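Glycerate 2-kinase (Pyrococcus horikoshii, PDB 1X3L) phosphorylates D-glycerate to 2-phosphoglycerate with ATP, and can also draw phosphate from other nucleotides or pyrophosphate. Local coordinates at residues Tyr24-Asn29 with Phe263-Asn268. Sequence-based numbering, arbitrary orientation.
Sequences YRAVLN and FLIASN
Ile265 and Ala266 meet Ala26 and Val27 where helix 23-30 packs on a face of the Rossmann-like parallel sheet, against its outermost strand 260-266 (strand order 3-2-1-4-5-6). The axes of the short segments pass 7.6 Å apart at 131°, so the helix runs obliquely against the strand direction. Ile265 carries the contact. Its bond from CA to CB points toward the helix, and chi1 of 69° sets CG1 in the cleft flanked by backbone N and C. CG1 comes to 4.3 Å from Ala26 CB. An extended chi2 (168°) then carries CD1 to Val27 CG2, 3.6 Å away. CD1 also lies 4.2 Å from Ala26 CB. Leu192, on the adjacent strand 188-194, touches both Val27 and Ile265 and continues this apolar layer. The CA–CB bond of Val27 points away from strand 260-266, yet its CG2 branch still reaches Ile265 CD1; Val27 also packs on Ala66 of helix 60-70. Beside the isoleucine, the small Ala26 methyl rests 4.0 Å from Ala266 CB. No direct hydrogen bond crosses the contact; instead, one water donates to Ala26 O at 2.8 Å and sits unusually close, at 2.5 Å, to Ile265 O, so that second bond is less certain.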
loop_
_atom_site.group_PDB
_atom_site.type_symbol
_atom_site.label_atom_id
_atom_site.label_comp_id
_atom_site.label_asym_id
_atom_site.label_seq_id
_atom_site.Cartn_x
_atom_site.Cartn_y
_atom_site.Cartn_z
ATOM N N TYR A 24 -5.363 -4.566 -11.138
ATOM C CA TYR A 24 -6.388 -5.039 -12.059
ATOM C C TYR A 24 -7.152 -6.233 -11.466
ATOM O O TYR A 24 -8.380 -6.206 -11.369
ATOM C CB TYR A 24 -5.751 -5.436 -13.396
ATOM C CG TYR A 24 -6.748 -5.890 -14.431
ATOM C CD1 TYR A 24 -7.496 -4.967 -15.165
ATOM C CD2 TYR A 24 -6.974 -7.249 -14.655
ATOM C CE1 TYR A 24 -8.444 -5.384 -16.094
ATOM C CE2 TYR A 24 -7.920 -7.676 -15.579
ATOM C CZ TYR A 24 -8.652 -6.737 -16.294
ATOM O OH TYR A 24 -9.597 -7.158 -17.196
ATOM N N ARG A 25 -6.428 -7.277 -11.069
ATOM C CA ARG A 25 -7.058 -8.461 -10.488
ATOM C C ARG A 25 -7.804 -8.145 -9.196
ATOM O O ARG A 25 -8.889 -8.668 -8.959
ATOM C CB ARG A 25 -6.014 -9.542 -10.191
ATOM C CG ARG A 25 -5.330 -10.131 -11.414
ATOM C CD ARG A 25 -4.167 -11.023 -10.989
ATOM N NE ARG A 25 -3.402 -11.527 -12.126
ATOM C CZ ARG A 25 -3.687 -12.647 -12.782
ATOM N NH1 ARG A 25 -4.724 -13.388 -12.410
ATOM N NH2 ARG A 25 -2.934 -13.025 -13.808
ATOM N N ALA A 26 -7.214 -7.298 -8.356
ATOM C CA ALA A 26 -7.839 -6.940 -7.085
ATOM C C ALA A 26 -9.232 -6.352 -7.294
ATOM O O ALA A 26 -10.163 -6.665 -6.544
ATOM C CB ALA A 26 -6.961 -5.954 -6.320
ATOM N N VAL A 27 -9.379 -5.500 -8.308
ATOM C CA VAL A 27 -10.680 -4.899 -8.584
ATOM C C VAL A 27 -11.687 -5.969 -8.992
ATOM O O VAL A 27 -12.816 -5.977 -8.505
ATOM C CB VAL A 27 -10.600 -3.829 -9.706
ATOM C CG1 VAL A 27 -12.012 -3.387 -10.107
ATOM C CG2 VAL A 27 -9.791 -2.626 -9.223
ATOM N N LEU A 28 -11.282 -6.874 -9.879
ATOM C CA LEU A 28 -12.186 -7.933 -10.324
ATOM C C LEU A 28 -12.535 -8.906 -9.199
ATOM O O LEU A 28 -13.650 -9.423 -9.153
ATOM C CB LEU A 28 -11.587 -8.687 -11.522
ATOM C CG LEU A 28 -11.356 -7.806 -12.762
ATOM C CD1 LEU A 28 -10.958 -8.670 -13.952
ATOM C CD2 LEU A 28 -12.631 -7.019 -13.080
ATOM N N ASN A 29 -11.592 -9.156 -8.288
ATOM C CA ASN A 29 -11.866 -10.054 -7.165
ATOM C C ASN A 29 -12.914 -9.432 -6.248
ATOM O O ASN A 29 -13.749 -10.132 -5.672
ATOM C CB ASN A 29 -10.610 -10.318 -6.321
ATOM C CG ASN A 29 -9.572 -11.153 -7.046
ATOM O OD1 ASN A 29 -9.904 -12.015 -7.859
ATOM N ND2 ASN A 29 -8.302 -10.918 -6.731
ATOM N N PHE A 263 -14.067 0.744 0.336
ATOM C CA PHE A 263 -13.665 -0.656 0.309
ATOM C C PHE A 263 -12.153 -0.744 0.112
ATOM O O PHE A 263 -11.597 -0.116 -0.790
ATOM C CB PHE A 263 -14.344 -1.394 -0.852
ATOM C CG PHE A 263 -15.848 -1.375 -0.798
ATOM C CD1 PHE A 263 -16.545 -2.340 -0.070
ATOM C CD2 PHE A 263 -16.567 -0.393 -1.476
ATOM C CE1 PHE A 263 -17.942 -2.327 -0.023
ATOM C CE2 PHE A 263 -17.963 -0.370 -1.437
ATOM C CZ PHE A 263 -18.651 -1.339 -0.710
ATOM N N LEU A 264 -11.489 -1.514 0.964
ATOM C CA LEU A 264 -10.055 -1.718 0.842
ATOM C C LEU A 264 -9.989 -3.035 0.067
ATOM O O LEU A 264 -10.397 -4.080 0.582
ATOM C CB LEU A 264 -9.421 -1.853 2.235
ATOM C CG LEU A 264 -7.900 -2.051 2.318
ATOM C CD1 LEU A 264 -7.175 -0.925 1.592
ATOM C CD2 LEU A 264 -7.478 -2.104 3.789
ATOM N N ILE A 265 -9.495 -2.990 -1.168
ATOM C CA ILE A 265 -9.460 -4.194 -2.000
ATOM C C ILE A 265 -8.102 -4.849 -2.242
ATOM O O ILE A 265 -8.016 -5.902 -2.875
ATOM C CB ILE A 265 -10.123 -3.922 -3.363
ATOM C CG1 ILE A 265 -9.256 -2.962 -4.186
ATOM C CG2 ILE A 265 -11.509 -3.318 -3.142
ATOM C CD1 ILE A 265 -9.666 -2.859 -5.639
ATOM N N ALA A 266 -7.037 -4.226 -1.758
ATOM C CA ALA A 266 -5.702 -4.798 -1.907
ATOM C C ALA A 266 -4.925 -4.273 -0.722
ATOM O O ALA A 266 -4.932 -3.070 -0.453
ATOM C CB ALA A 266 -5.058 -4.352 -3.225
ATOM N N SER A 267 -4.272 -5.178 -0.004
ATOM C CA SER A 267 -3.515 -4.804 1.184
ATOM C C SER A 267 -2.653 -5.981 1.592
ATOM O O SER A 267 -2.791 -7.078 1.060
ATOM C CB SER A 267 -4.470 -4.487 2.333
ATOM O OG SER A 267 -5.160 -5.666 2.734
ATOM N N ASN A 268 -1.770 -5.753 2.552
ATOM C CA ASN A 268 -0.900 -6.813 3.021
ATOM C C ASN A 268 -1.753 -7.959 3.576
ATOM O O ASN A 268 -1.499 -9.127 3.285
ATOM C CB ASN A 268 0.046 -6.260 4.088
ATOM C CG ASN A 268 1.135 -7.235 4.449
ATOM O OD1 ASN A 268 0.908 -8.176 5.203
ATOM N ND2 ASN A 268 2.325 -7.026 3.896
HETATM O O HOH W 1 -9.544 -7.502 -3.971
#